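Local atomic coordinates of alpha-L-rhamnosidase (Aspergillus terreus, PDB entry 6GSZ), a protein that probably hydrolyses terminal non-reducing alpha-L-rhamnose residues in alpha-L-rhamnosides, and carries bound calcium ions. Residues A[33-38]-A[839-844]; A[116-121]-A[224-229]; A[151-156]-A[202-207]; A[831-836]-A[858-863]. All blocks are in the same frame, centred on the assembly; numbering follows the deposited sequence.

Interaction 1: residues A[33-38]-A[839-844]; sequences VSDWEQ and NTRATV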
loop_
_atom_site.group_PDB
_atom_site.type_symbol
_atom_site.label_atom_id
_atom_site.label_comp_id
_atom_site.label_asym_id
_atom_site.label_seq_id
_atom_site.Cartn_x
_atom_site.Cartn_y
_atom_site.Cartn_z
ATOM N N VAL A 33 29.508 -6.801 -11.547
ATOM C CA VAL A 33 29.922 -7.509 -12.748
ATOM C C VAL A 33 29.341 -6.838 -14.013
ATOM O O VAL A 33 28.203 -6.407 -14.049
ATOM C CB VAL A 33 29.523 -8.991 -12.657
ATOM C CG1 VAL A 33 28.003 -9.195 -12.562
ATOM C CG2 VAL A 33 30.117 -9.782 -13.801
ATOM N N SER A 34 30.146 -6.849 -15.074
ATOM C CA SER A 34 29.864 -6.240 -16.359
ATOM C C SER A 34 29.221 -7.239 -17.325
ATOM O O SER A 34 29.718 -8.350 -17.499
ATOM C CB SER A 34 31.134 -5.689 -16.984
ATOM O OG SER A 34 31.561 -4.510 -16.323
ATOM N N ASP A 35 28.155 -6.790 -17.994
ATOM C CA ASP A 35 27.503 -7.504 -19.108
ATOM C C ASP A 35 27.170 -8.949 -18.732
ATOM O O ASP A 35 27.301 -9.872 -19.535
ATOM C CB ASP A 35 28.396 -7.510 -20.353
ATOM C CG ASP A 35 28.513 -6.166 -21.000
ATOM O OD1 ASP A 35 27.558 -5.393 -20.980
ATOM O OD2 ASP A 35 29.569 -5.938 -21.578
ATOM N N TRP A 36 26.653 -9.140 -17.517
ATOM C CA TRP A 36 26.414 -10.478 -17.025
ATOM C C TRP A 36 24.961 -10.892 -17.274
ATOM O O TRP A 36 24.032 -10.131 -16.955
ATOM C CB TRP A 36 26.743 -10.540 -15.530
ATOM C CG TRP A 36 26.744 -11.928 -14.970
ATOM C CD1 TRP A 36 27.816 -12.757 -14.841
ATOM C CD2 TRP A 36 25.611 -12.646 -14.428
ATOM N NE1 TRP A 36 27.437 -13.946 -14.288
ATOM C CE2 TRP A 36 26.092 -13.906 -14.021
ATOM C CE3 TRP A 36 24.241 -12.364 -14.263
ATOM C CZ2 TRP A 36 25.259 -14.875 -13.466
ATOM C CZ3 TRP A 36 23.432 -13.320 -13.691
ATOM C CH2 TRP A 36 23.933 -14.547 -13.278
ATOM N N GLU A 37 24.792 -12.116 -17.772
ATOM C CA GLU A 37 23.496 -12.742 -17.934
ATOM C C GLU A 37 23.588 -14.176 -17.428
ATOM O O GLU A 37 24.635 -14.815 -17.508
ATOM C CB GLU A 37 23.047 -12.707 -19.400
ATOM C CG GLU A 37 22.691 -11.307 -19.857
ATOM C CD GLU A 37 22.227 -11.133 -21.293
ATOM O OE1 GLU A 37 23.026 -11.421 -22.214
ATOM O OE2 GLU A 37 21.074 -10.688 -21.487
ATOM N N GLN A 38 22.477 -14.675 -16.891
ATOM C CA GLN A 38 22.427 -16.035 -16.398
ATOM C C GLN A 38 22.193 -17.030 -17.551
ATOM O O GLN A 38 21.359 -16.783 -18.421
ATOM C CB GLN A 38 21.241 -16.107 -15.413
ATOM C CG GLN A 38 21.041 -17.488 -14.783
ATOM C CD GLN A 38 19.859 -17.484 -13.863
ATOM O OE1 GLN A 38 19.963 -17.009 -12.719
ATOM N NE2 GLN A 38 18.759 -18.052 -14.364
ATOM N N ASN A 839 21.860 -9.559 -15.023
ATOM C CA ASN A 839 20.787 -10.252 -15.741
ATOM C C ASN A 839 19.815 -9.293 -16.437
ATOM O O ASN A 839 18.758 -9.750 -16.913
ATOM C CB ASN A 839 20.039 -11.243 -14.835
ATOM C CG ASN A 839 19.643 -12.498 -15.589
ATOM O OD1 ASN A 839 20.263 -12.827 -16.625
ATOM N ND2 ASN A 839 18.649 -13.231 -15.105
ATOM N N THR A 840 20.144 -7.990 -16.476
ATOM C CA THR A 840 19.319 -7.005 -17.186
ATOM C C THR A 840 20.168 -6.290 -18.248
ATOM O O THR A 840 21.403 -6.353 -18.218
ATOM C CB THR A 840 18.684 -5.990 -16.228
ATOM O OG1 THR A 840 19.663 -5.053 -15.739
ATOM C CG2 THR A 840 17.973 -6.674 -15.076
ATOM N N ARG A 841 19.460 -5.524 -19.080
ATOM C CA ARG A 841 20.087 -4.634 -20.049
ATOM C C ARG A 841 19.319 -3.318 -20.037
ATOM O O ARG A 841 18.144 -3.276 -19.597
ATOM C CB ARG A 841 20.160 -5.196 -21.469
ATOM C CG ARG A 841 20.988 -6.464 -21.597
ATOM C CD ARG A 841 21.225 -6.898 -23.011
ATOM N NE ARG A 841 21.945 -5.903 -23.817
ATOM C CZ ARG A 841 23.276 -5.714 -23.785
ATOM N NH1 ARG A 841 24.061 -6.461 -23.021
ATOM N NH2 ARG A 841 23.834 -4.813 -24.577
ATOM N N ALA A 842 19.977 -2.243 -20.446
ATOM C CA ALA A 842 19.352 -0.950 -20.479
ATOM C C ALA A 842 19.634 -0.249 -21.816
ATOM O O ALA A 842 20.603 -0.554 -22.523
ATOM C CB ALA A 842 19.845 -0.111 -19.330
ATOM N N THR A 843 18.763 0.700 -22.139
ATOM C CA THR A 843 18.994 1.665 -23.184
ATOM C C THR A 843 19.192 3.027 -22.516
ATOM O O THR A 843 18.278 3.515 -21.840
ATOM C CB THR A 843 17.844 1.731 -24.196
ATOM O OG1 THR A 843 17.719 0.441 -24.775
ATOM C CG2 THR A 843 18.098 2.727 -25.309
ATOM N N VAL A 844 20.404 3.567 -22.648
ATOM C CA VAL A 844 20.727 4.858 -22.130
ATOM C C VAL A 844 20.515 5.869 -23.254
ATOM O O VAL A 844 21.122 5.746 -24.327
ATOM C CB VAL A 844 22.161 4.891 -21.583
ATOM C CG1 VAL A 844 22.527 6.274 -21.066
ATOM C CG2 VAL A 844 22.391 3.807 -20.539
HETATM O O HOH W 1 23.642 -7.816 -18.463
HETATM O O HOH W 2 19.359 -9.528 -19.959
#
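Asn839 meets residues 36-38, where the loop runs into strand 38-46, with both its backbone and its side chain. Its N donates to Trp36 O at 3.0 Å, and its OD1 accepts from Gln38 N at 2.9 Å. That second bond is nearly straight at hydrogen (173°), yet the donor stands well above the amide plane, 51° out of it. Asn839 N also lies at the edge of the Trp36 ring, 3.8 Å from Trp36 CE3. Trp36 CG is anti to its backbone N (chi1 -171°), which lays CZ3 beside Asn839 CB. A water donates to both Trp36 O and Thr840 O, so the Trp36 carbonyl serves two donors. Farther out, Asp35 OD1 stays 4.2 Å from Arg841 NH1, opposite charges too far apart for a salt bridge; Arg841 NE forms a salt bridge with Asp855.

The second shell fixes the amide and the indole: Asn839 ND2 donates to Ser60 O and Trp36 NE1 to His91 O. Asp35 O is a calcium ligand. The contact joins the end of the loop between strands 25-30 and 38-46 of the N-terminal immunoglobulin-like domain to the residues leading into strand 841-845 in the C-terminal domain, with Phe29 of strand 25-30 against Asn839.

Interaction 2: residues A[116-121]-A[224-229]; sequences VIASDR and GDTLGL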
loop_
_atom_site.group_PDB
_atom_site.type_symbol
_atom_site.label_atom_id
_atom_site.label_comp_id
_atom_site.label_asym_id
_atom_site.label_seq_id
_atom_site.Cartn_x
_atom_site.Cartn_y
_atom_site.Cartn_z
ATOM N N VAL A 116 -14.602 -20.978 15.538
ATOM C CA VAL A 116 -14.674 -19.598 15.987
ATOM C C VAL A 116 -15.402 -19.572 17.333
ATOM O O VAL A 116 -16.509 -20.118 17.413
ATOM C CB VAL A 116 -15.366 -18.677 14.969
ATOM C CG1 VAL A 116 -15.502 -17.260 15.499
ATOM C CG2 VAL A 116 -14.652 -18.682 13.629
ATOM N N ILE A 117 -14.789 -18.908 18.326
ATOM C CA ILE A 117 -15.443 -18.778 19.605
ATOM C C ILE A 117 -15.699 -17.313 19.926
ATOM O O ILE A 117 -15.010 -16.408 19.479
ATOM C CB ILE A 117 -14.645 -19.457 20.711
ATOM C CG1 ILE A 117 -13.271 -18.821 20.897
ATOM C CG2 ILE A 117 -14.598 -20.956 20.460
ATOM C CD1 ILE A 117 -12.513 -19.363 22.089
ATOM N N ALA A 118 -16.692 -17.142 20.811
ATOM C CA ALA A 118 -17.101 -15.897 21.341
ATOM C C ALA A 118 -17.344 -16.043 22.840
ATOM O O ALA A 118 -17.622 -17.131 23.337
ATOM C CB ALA A 118 -18.358 -15.412 20.655
ATOM N N SER A 119 -17.318 -14.893 23.527
ATOM C CA SER A 119 -17.651 -14.864 24.959
ATOM C C SER A 119 -19.130 -15.144 25.239
ATOM O O SER A 119 -20.014 -14.746 24.494
ATOM C CB SER A 119 -17.275 -13.506 25.533
ATOM O OG SER A 119 -17.528 -13.442 26.911
ATOM N N ASP A 120 -19.362 -15.756 26.407
ATOM C CA ASP A 120 -20.698 -15.817 26.955
ATOM C C ASP A 120 -21.199 -14.444 27.407
ATOM O O ASP A 120 -22.391 -14.303 27.694
ATOM C CB ASP A 120 -20.747 -16.826 28.094
ATOM C CG ASP A 120 -20.972 -18.276 27.663
ATOM O OD1 ASP A 120 -21.201 -18.540 26.448
ATOM O OD2 ASP A 120 -20.986 -19.148 28.550
ATOM N N ARG A 121 -20.326 -13.447 27.504
ATOM C CA ARG A 121 -20.810 -12.074 27.743
ATOM C C ARG A 121 -21.648 -11.636 26.556
ATOM O O ARG A 121 -21.217 -11.788 25.432
ATOM C CB ARG A 121 -19.639 -11.130 27.917
ATOM C CG ARG A 121 -19.984 -9.698 28.255
ATOM C CD ARG A 121 -18.710 -8.880 28.335
ATOM N NE ARG A 121 -18.871 -7.486 28.712
ATOM C CZ ARG A 121 -18.937 -6.465 27.878
ATOM N NH1 ARG A 121 -18.972 -6.658 26.565
ATOM N NH2 ARG A 121 -18.990 -5.238 28.386
ATOM N N GLY A 224 -20.424 -8.685 10.992
ATOM C CA GLY A 224 -20.938 -9.459 12.127
ATOM C C GLY A 224 -21.070 -8.504 13.277
ATOM O O GLY A 224 -20.631 -7.382 13.222
ATOM N N ASP A 225 -21.706 -8.980 14.358
ATOM C CA ASP A 225 -21.970 -8.106 15.502
ATOM C C ASP A 225 -21.309 -8.622 16.764
ATOM O O ASP A 225 -21.607 -8.072 17.849
ATOM C CB ASP A 225 -23.468 -7.924 15.740
ATOM C CG ASP A 225 -24.230 -9.153 16.172
ATOM O OD1 ASP A 225 -23.640 -10.234 16.289
ATOM O OD2 ASP A 225 -25.419 -8.966 16.483
ATOM N N THR A 226 -20.474 -9.658 16.678
ATOM C CA THR A 226 -19.930 -10.359 17.852
ATOM C C THR A 226 -18.417 -10.596 17.672
ATOM O O THR A 226 -17.977 -11.085 16.627
ATOM C CB THR A 226 -20.684 -11.668 18.107
ATOM O OG1 THR A 226 -22.069 -11.371 18.289
ATOM C CG2 THR A 226 -20.167 -12.371 19.353
ATOM N N LEU A 227 -17.585 -10.193 18.652
ATOM C CA LEU A 227 -16.156 -10.460 18.574
ATOM C C LEU A 227 -15.901 -11.970 18.625
ATOM O O LEU A 227 -16.486 -12.677 19.419
ATOM C CB LEU A 227 -15.421 -9.795 19.734
ATOM C CG LEU A 227 -15.577 -8.290 19.834
ATOM C CD1 LEU A 227 -14.787 -7.712 20.993
ATOM C CD2 LEU A 227 -15.197 -7.611 18.567
ATOM N N GLY A 228 -15.038 -12.462 17.733
ATOM C CA GLY A 228 -14.754 -13.870 17.621
ATOM C C GLY A 228 -13.281 -14.176 17.412
ATOM O O GLY A 228 -12.560 -13.352 16.847
ATOM N N LEU A 229 -12.868 -15.369 17.834
ATOM C CA LEU A 229 -11.466 -15.816 17.739
ATOM C C LEU A 229 -11.454 -17.208 17.088
ATOM O O LEU A 229 -12.205 -18.096 17.471
ATOM C CB LEU A 229 -10.895 -15.951 19.158
ATOM C CG LEU A 229 -9.512 -16.588 19.261
ATOM C CD1 LEU A 229 -8.462 -15.748 18.560
ATOM C CD2 LEU A 229 -9.147 -16.866 20.691
HETATM O O HOH W 3 -16.902 -12.453 22.183
#
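Ile117 and Leu229 form a single antiparallel bridge, a hydrogen-bonded pair. Ile117 N donates to Leu229 O at 2.8 Å, and Leu229 N to Ile117 O at 2.9 Å, this second donor lying in the carbonyl plane. Both oxygens take a CA-H...O contact as well: Val116 CA comes to 3.2 Å from Leu229 O, and Gly228 CA approaches Ile117 O. Beyond the bridge the direct bonding gives way to water, one molecule accepting from Ser119 N and donating to Leu227 O.

Apolar contacts fill in around this backbone pair. Ile117 and Leu229 lie side by side and point the same way, CG1 of the isoleucine 4.1 Å from CB of the leucine. Ile117 CG1 sits between the backbone N and the carbonyl carbon (chi1 62°), a crowded position that also brings it near Leu229 O. Ala118 CB touches Thr226 CG2 at 3.8 Å, and both pack on Leu294 of strand 291-294. Val116 CG1 packs 4.1 Å from Gly228 CA.

Within the first segment, Ser119 OG accepts from Arg121 N at 2.9 Å in an ST turn that ends strand 116-119.

No charged pair crosses the contact. Two backbone bonds and one water carry its polar part, in a buried, largely apolar setting. Strand 116-119, paired along its other edge with strand 291-294 (Val116 with Leu294, Ala118 with His292), is thus tied by one main-chain bridge to the start of strand 228-237 in the alpha-L-rhamnosidase N-terminal domain.

Interaction 3: residues A[151-156]-A[202-207]; sequences ITALGL and VTVGEG
Gly205 O is met by Leu156 N, in a 2.9 Å hydrogen bond whose donor stands 37° out of the carbonyl plane, and by Gly155 CA in a 3.1 Å CA-H...O contact. The partner bond, Gly205 N to Leu156 O at 2.9 Å, makes Leu156 and Gly205 an antiparallel hydrogen-bonded pair; Val204 CA also closes on Leu156 O. Gly155 has a positive phi, which suits glycine. Leu156 CD1 rests 3.5 Å from Gly207 CA, so the leucine packs directly on the backbone there.

Away from the turn the two chains separate into different layers. Ile151 and Val202 meet tip to tip: with CG1 anti to the backbone N (chi1 -179°), the isoleucine carries CD1 to both valine methyls, 4.1 Å from Val202 CG2. Ala153 CB is equally near Val204 CG1. Leu229 of strand 228-237 also packs on Ile151 and Val202.

Strand segments 151-154 and 202-205 thus face each other across an apolar interior, their directions 35° apart; the chain then kinks at Gly155 and crosses to the other sheet as strand 156-161. In this way it passes between the two packed sheets of the beta sandwich of the alpha-L-rhamnosidase N-terminal domain.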
loop_
_atom_site.group_PDB
_atom_site.type_symbol
_atom_site.label_atom_id
_atom_site.label_comp_id
_atom_site.label_asym_id
_atom_site.label_seq_id
_atom_site.Cartn_x
_atom_site.Cartn_y
_atom_site.Cartn_z
ATOM N N ILE A 151 -3.985 -18.344 13.378
ATOM C CA ILE A 151 -4.921 -17.527 14.133
ATOM C C ILE A 151 -5.511 -16.428 13.274
ATOM O O ILE A 151 -4.820 -15.824 12.434
ATOM C CB ILE A 151 -4.203 -16.964 15.374
ATOM C CG1 ILE A 151 -5.132 -16.102 16.229
ATOM C CG2 ILE A 151 -2.915 -16.248 15.018
ATOM C CD1 ILE A 151 -4.636 -15.863 17.648
ATOM N N THR A 152 -6.779 -16.139 13.514
ATOM C CA THR A 152 -7.419 -14.962 13.007
ATOM C C THR A 152 -8.532 -14.543 13.955
ATOM O O THR A 152 -8.797 -15.190 14.959
ATOM C CB THR A 152 -7.958 -15.143 11.583
ATOM O OG1 THR A 152 -8.248 -13.859 11.032
ATOM C CG2 THR A 152 -9.179 -16.026 11.488
ATOM N N ALA A 153 -9.177 -13.422 13.635
ATOM C CA ALA A 153 -10.283 -12.945 14.449
ATOM C C ALA A 153 -11.400 -12.429 13.564
ATOM O O ALA A 153 -11.162 -11.976 12.414
ATOM C CB ALA A 153 -9.817 -11.808 15.329
ATOM N N LEU A 154 -12.602 -12.469 14.121
ATOM C CA LEU A 154 -13.713 -11.691 13.616
ATOM C C LEU A 154 -13.615 -10.348 14.343
ATOM O O LEU A 154 -14.219 -10.146 15.419
ATOM C CB LEU A 154 -15.020 -12.430 13.863
ATOM C CG LEU A 154 -15.364 -13.550 12.892
ATOM C CD1 LEU A 154 -14.300 -14.620 12.827
ATOM C CD2 LEU A 154 -16.739 -14.108 13.264
ATOM N N GLY A 155 -12.751 -9.495 13.840
ATOM C CA GLY A 155 -12.214 -8.350 14.530
ATOM C C GLY A 155 -10.743 -8.265 14.290
ATOM O O GLY A 155 -10.285 -8.457 13.138
ATOM N N LEU A 156 -9.987 -7.924 15.327
ATOM C CA LEU A 156 -8.518 -7.861 15.311
ATOM C C LEU A 156 -8.009 -8.564 16.555
ATOM O O LEU A 156 -8.734 -8.560 17.585
ATOM C CB LEU A 156 -8.065 -6.407 15.303
ATOM C CG LEU A 156 -8.504 -5.577 14.085
ATOM C CD1 LEU A 156 -8.173 -4.080 14.282
ATOM C CD2 LEU A 156 -7.922 -6.104 12.763
ATOM N N VAL A 202 -5.600 -14.334 24.261
ATOM C CA VAL A 202 -5.767 -13.525 23.057
ATOM C C VAL A 202 -6.783 -12.423 23.368
ATOM O O VAL A 202 -7.880 -12.711 23.923
ATOM C CB VAL A 202 -6.270 -14.345 21.851
ATOM C CG1 VAL A 202 -6.257 -13.465 20.595
ATOM C CG2 VAL A 202 -5.421 -15.593 21.623
ATOM N N THR A 203 -6.457 -11.185 23.049
ATOM C CA THR A 203 -7.398 -10.105 23.125
ATOM C C THR A 203 -7.945 -9.822 21.743
ATOM O O THR A 203 -7.143 -9.722 20.782
ATOM C CB THR A 203 -6.796 -8.827 23.701
ATOM O OG1 THR A 203 -6.198 -9.093 24.973
ATOM C CG2 THR A 203 -7.849 -7.745 23.850
ATOM N N VAL A 204 -9.261 -9.716 21.600
ATOM C CA VAL A 204 -9.938 -9.429 20.358
ATOM C C VAL A 204 -10.670 -8.107 20.462
ATOM O O VAL A 204 -11.429 -7.915 21.386
ATOM C CB VAL A 204 -10.887 -10.543 19.908
ATOM C CG1 VAL A 204 -11.660 -10.188 18.633
ATOM C CG2 VAL A 204 -10.127 -11.845 19.727
ATOM N N GLY A 205 -10.450 -7.227 19.496
ATOM C CA GLY A 205 -11.137 -5.959 19.305
ATOM C C GLY A 205 -11.953 -5.923 18.029
ATOM O O GLY A 205 -11.854 -6.846 17.220
ATOM N N GLU A 206 -12.786 -4.874 17.863
ATOM C CA GLU A 206 -13.799 -4.908 16.793
ATOM C C GLU A 206 -13.172 -4.674 15.401
ATOM O O GLU A 206 -13.699 -5.184 14.424
ATOM C CB GLU A 206 -14.909 -3.903 17.102
ATOM C CG GLU A 206 -14.473 -2.465 17.082
ATOM C CD GLU A 206 -15.520 -1.445 17.431
ATOM O OE1 GLU A 206 -16.541 -1.835 18.061
ATOM O OE2 GLU A 206 -15.283 -0.226 17.127
ATOM N N GLY A 207 -12.162 -3.815 15.311
ATOM C CA GLY A 207 -11.594 -3.474 14.018
ATOM C C GLY A 207 -12.644 -3.031 13.018
ATOM O O GLY A 207 -13.549 -2.238 13.293
#

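Interaction 4: residues A[831-836]-A[858-863]; sequences HLVAEV and SGVHEY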
loop_
_atom_site.group_PDB
_atom_site.type_symbol
_atom_site.label_atom_id
_atom_site.label_comp_id
_atom_site.label_asym_id
_atom_site.label_seq_id
_atom_site.Cartn_x
_atom_site.Cartn_y
_atom_site.Cartn_z
ATOM N N HIS A 831 27.070 14.822 -16.825
ATOM C CA HIS A 831 27.779 13.658 -16.316
ATOM C C HIS A 831 26.749 12.707 -15.724
ATOM O O HIS A 831 25.896 13.155 -14.942
ATOM C CB HIS A 831 28.775 14.078 -15.232
ATOM C CG HIS A 831 29.610 15.238 -15.646
ATOM N ND1 HIS A 831 30.748 15.125 -16.436
ATOM C CD2 HIS A 831 29.440 16.554 -15.398
ATOM C CE1 HIS A 831 31.260 16.335 -16.614
ATOM N NE2 HIS A 831 30.461 17.231 -16.018
ATOM N N LEU A 832 26.858 11.421 -16.061
ATOM C CA LEU A 832 25.915 10.411 -15.570
ATOM C C LEU A 832 26.663 9.140 -15.189
ATOM O O LEU A 832 27.442 8.586 -15.975
ATOM C CB LEU A 832 24.904 10.112 -16.687
ATOM C CG LEU A 832 23.993 8.908 -16.478
ATOM C CD1 LEU A 832 23.016 9.138 -15.331
ATOM C CD2 LEU A 832 23.186 8.557 -17.735
ATOM N N VAL A 833 26.341 8.620 -14.003
ATOM C CA VAL A 833 26.708 7.288 -13.591
ATOM C C VAL A 833 25.432 6.462 -13.502
ATOM O O VAL A 833 24.520 6.815 -12.731
ATOM C CB VAL A 833 27.447 7.306 -12.245
ATOM C CG1 VAL A 833 27.791 5.900 -11.761
ATOM C CG2 VAL A 833 28.709 8.153 -12.336
ATOM N N ALA A 834 25.363 5.387 -14.294
ATOM C CA ALA A 834 24.188 4.538 -14.380
ATOM C C ALA A 834 24.590 3.131 -13.943
ATOM O O ALA A 834 25.547 2.576 -14.447
ATOM C CB ALA A 834 23.660 4.514 -15.785
ATOM N N GLU A 835 23.867 2.607 -12.961
ATOM C CA GLU A 835 24.053 1.250 -12.471
ATOM C C GLU A 835 22.936 0.371 -13.022
ATOM O O GLU A 835 21.764 0.730 -12.887
ATOM C CB GLU A 835 23.976 1.292 -10.957
ATOM C CG GLU A 835 24.180 0.001 -10.251
ATOM C CD GLU A 835 24.036 0.155 -8.732
ATOM O OE1 GLU A 835 23.552 1.260 -8.244
ATOM O OE2 GLU A 835 24.405 -0.809 -8.033
ATOM N N VAL A 836 23.318 -0.732 -13.656
ATOM C CA VAL A 836 22.412 -1.676 -14.328
ATOM C C VAL A 836 22.635 -3.027 -13.676
ATOM O O VAL A 836 23.760 -3.508 -13.625
ATOM C CB VAL A 836 22.657 -1.699 -15.848
ATOM C CG1 VAL A 836 21.833 -2.750 -16.592
ATOM C CG2 VAL A 836 22.418 -0.311 -16.422
ATOM N N SER A 858 24.838 -5.254 -17.726
ATOM C CA SER A 858 24.986 -4.953 -16.299
ATOM C C SER A 858 26.312 -4.240 -16.013
ATOM O O SER A 858 27.292 -4.317 -16.805
ATOM C CB SER A 858 24.897 -6.203 -15.444
ATOM O OG SER A 858 26.017 -7.072 -15.637
ATOM N N GLY A 859 26.339 -3.523 -14.891
ATOM C CA GLY A 859 27.540 -2.896 -14.370
ATOM C C GLY A 859 27.317 -1.427 -14.098
ATOM O O GLY A 859 26.184 -0.961 -14.067
ATOM N N VAL A 860 28.416 -0.712 -13.876
ATOM C CA VAL A 860 28.380 0.701 -13.578
ATOM C C VAL A 860 28.973 1.403 -14.794
ATOM O O VAL A 860 30.124 1.132 -15.183
ATOM C CB VAL A 860 29.161 1.049 -12.297
ATOM C CG1 VAL A 860 29.162 2.550 -12.025
ATOM C CG2 VAL A 860 28.608 0.300 -11.088
ATOM N N HIS A 861 28.146 2.233 -15.432
ATOM C CA HIS A 861 28.493 2.918 -16.646
ATOM C C HIS A 861 28.585 4.424 -16.397
ATOM O O HIS A 861 27.681 4.987 -15.815
ATOM C CB HIS A 861 27.467 2.618 -17.751
ATOM C CG HIS A 861 27.247 1.163 -17.983
ATOM N ND1 HIS A 861 28.058 0.414 -18.815
ATOM C CD2 HIS A 861 26.328 0.318 -17.472
ATOM C CE1 HIS A 861 27.634 -0.840 -18.809
ATOM N NE2 HIS A 861 26.571 -0.922 -17.988
ATOM N N GLU A 862 29.632 5.058 -16.882
ATOM C CA GLU A 862 29.865 6.489 -16.694
ATOM C C GLU A 862 29.815 7.158 -18.071
ATOM O O GLU A 862 30.500 6.673 -19.015
ATOM C CB GLU A 862 31.216 6.721 -16.031
ATOM C CG GLU A 862 31.373 8.101 -15.468
ATOM C CD GLU A 862 32.565 8.206 -14.551
ATOM O OE1 GLU A 862 32.579 7.493 -13.520
ATOM O OE2 GLU A 862 33.412 9.007 -14.860
ATOM N N TYR A 863 29.054 8.245 -18.177
ATOM C CA TYR A 863 28.918 9.007 -19.421
ATOM C C TYR A 863 29.251 10.481 -19.175
ATOM O O TYR A 863 28.741 11.094 -18.247
ATOM C CB TYR A 863 27.504 8.865 -19.994
ATOM C CG TYR A 863 27.062 7.445 -20.251
ATOM C CD1 TYR A 863 26.451 6.681 -19.272
ATOM C CD2 TYR A 863 27.292 6.856 -21.482
ATOM C CE1 TYR A 863 26.077 5.373 -19.525
ATOM C CE2 TYR A 863 26.917 5.553 -21.745
ATOM C CZ TYR A 863 26.299 4.808 -20.763
ATOM O OH TYR A 863 25.941 3.523 -21.013
#
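Strands 831-836 and 859-863 run antiparallel, their axes 4.6 Å apart at closest and their directions 162° apart, with six backbone hydrogen bonds in three hydrogen-bonded pairs: Leu832 with Tyr863, Ala834 with His861 and Val836 with Gly859. The central bonds are nearly straight, His861 N reaching Ala834 O at 2.8 Å with 175° at hydrogen.

On the face of Leu832, Ala834 and Val836, the Tyr863 ring lies alongside Leu832, Tyr863 CD1 4.1 Å from Leu832 CD2, with the carbonyl O of Leu832 at the ring edge. His861 CG is anti to the carbonyl carbon (chi1 -53°), bringing His861 CD2 within 4.1 Å of Val836 CG2 and setting Ala834 O at the ring edge; His861 NE2 bonds to Gly857 O. Val836 and Leu832 also pack on strand 841-845. On the face of Val833, Glu835 and Val860, Val833 CG1 touches Val860 CG1 at 3.6 Å, and Val833 CG2 lies against Glu862, whose OE2 bonds to His864.

Gly859 takes backbone angles that call for glycine. Main-chain pairing therefore carries the polar load in joining strand 859-868, outermost within this chain in the C-terminal domain's antiparallel sheet, while the side chains add hydrocarbon contact on both faces and His861 and Glu862 send their polar ends to partners beyond the pair.

In the fold
Interactions 1 and 4 adjoin, centres about 11 Å apart: Ser858, just ahead of strand 859-868, ties the two contacts, its OG bonding to Val33 O at 2.8 Å and to Trp36 N at 2.9 Å, and Val844 CG2 packs on Tyr863 OH. Interactions 2 and 3 form a second pair, centres about 9 Å apart, sharing a sheet in which strands 144-154 and 228-237 are neighbours; Leu154 N to Gly228 O, 2.9 Å, ties them. The two pairs lie on opposite sides of the chain's centre, interactions 1 and 2 about 56 Å apart between centres. None includes a residue lining the glucose pocket around Asp460, Glu466 and Glu740.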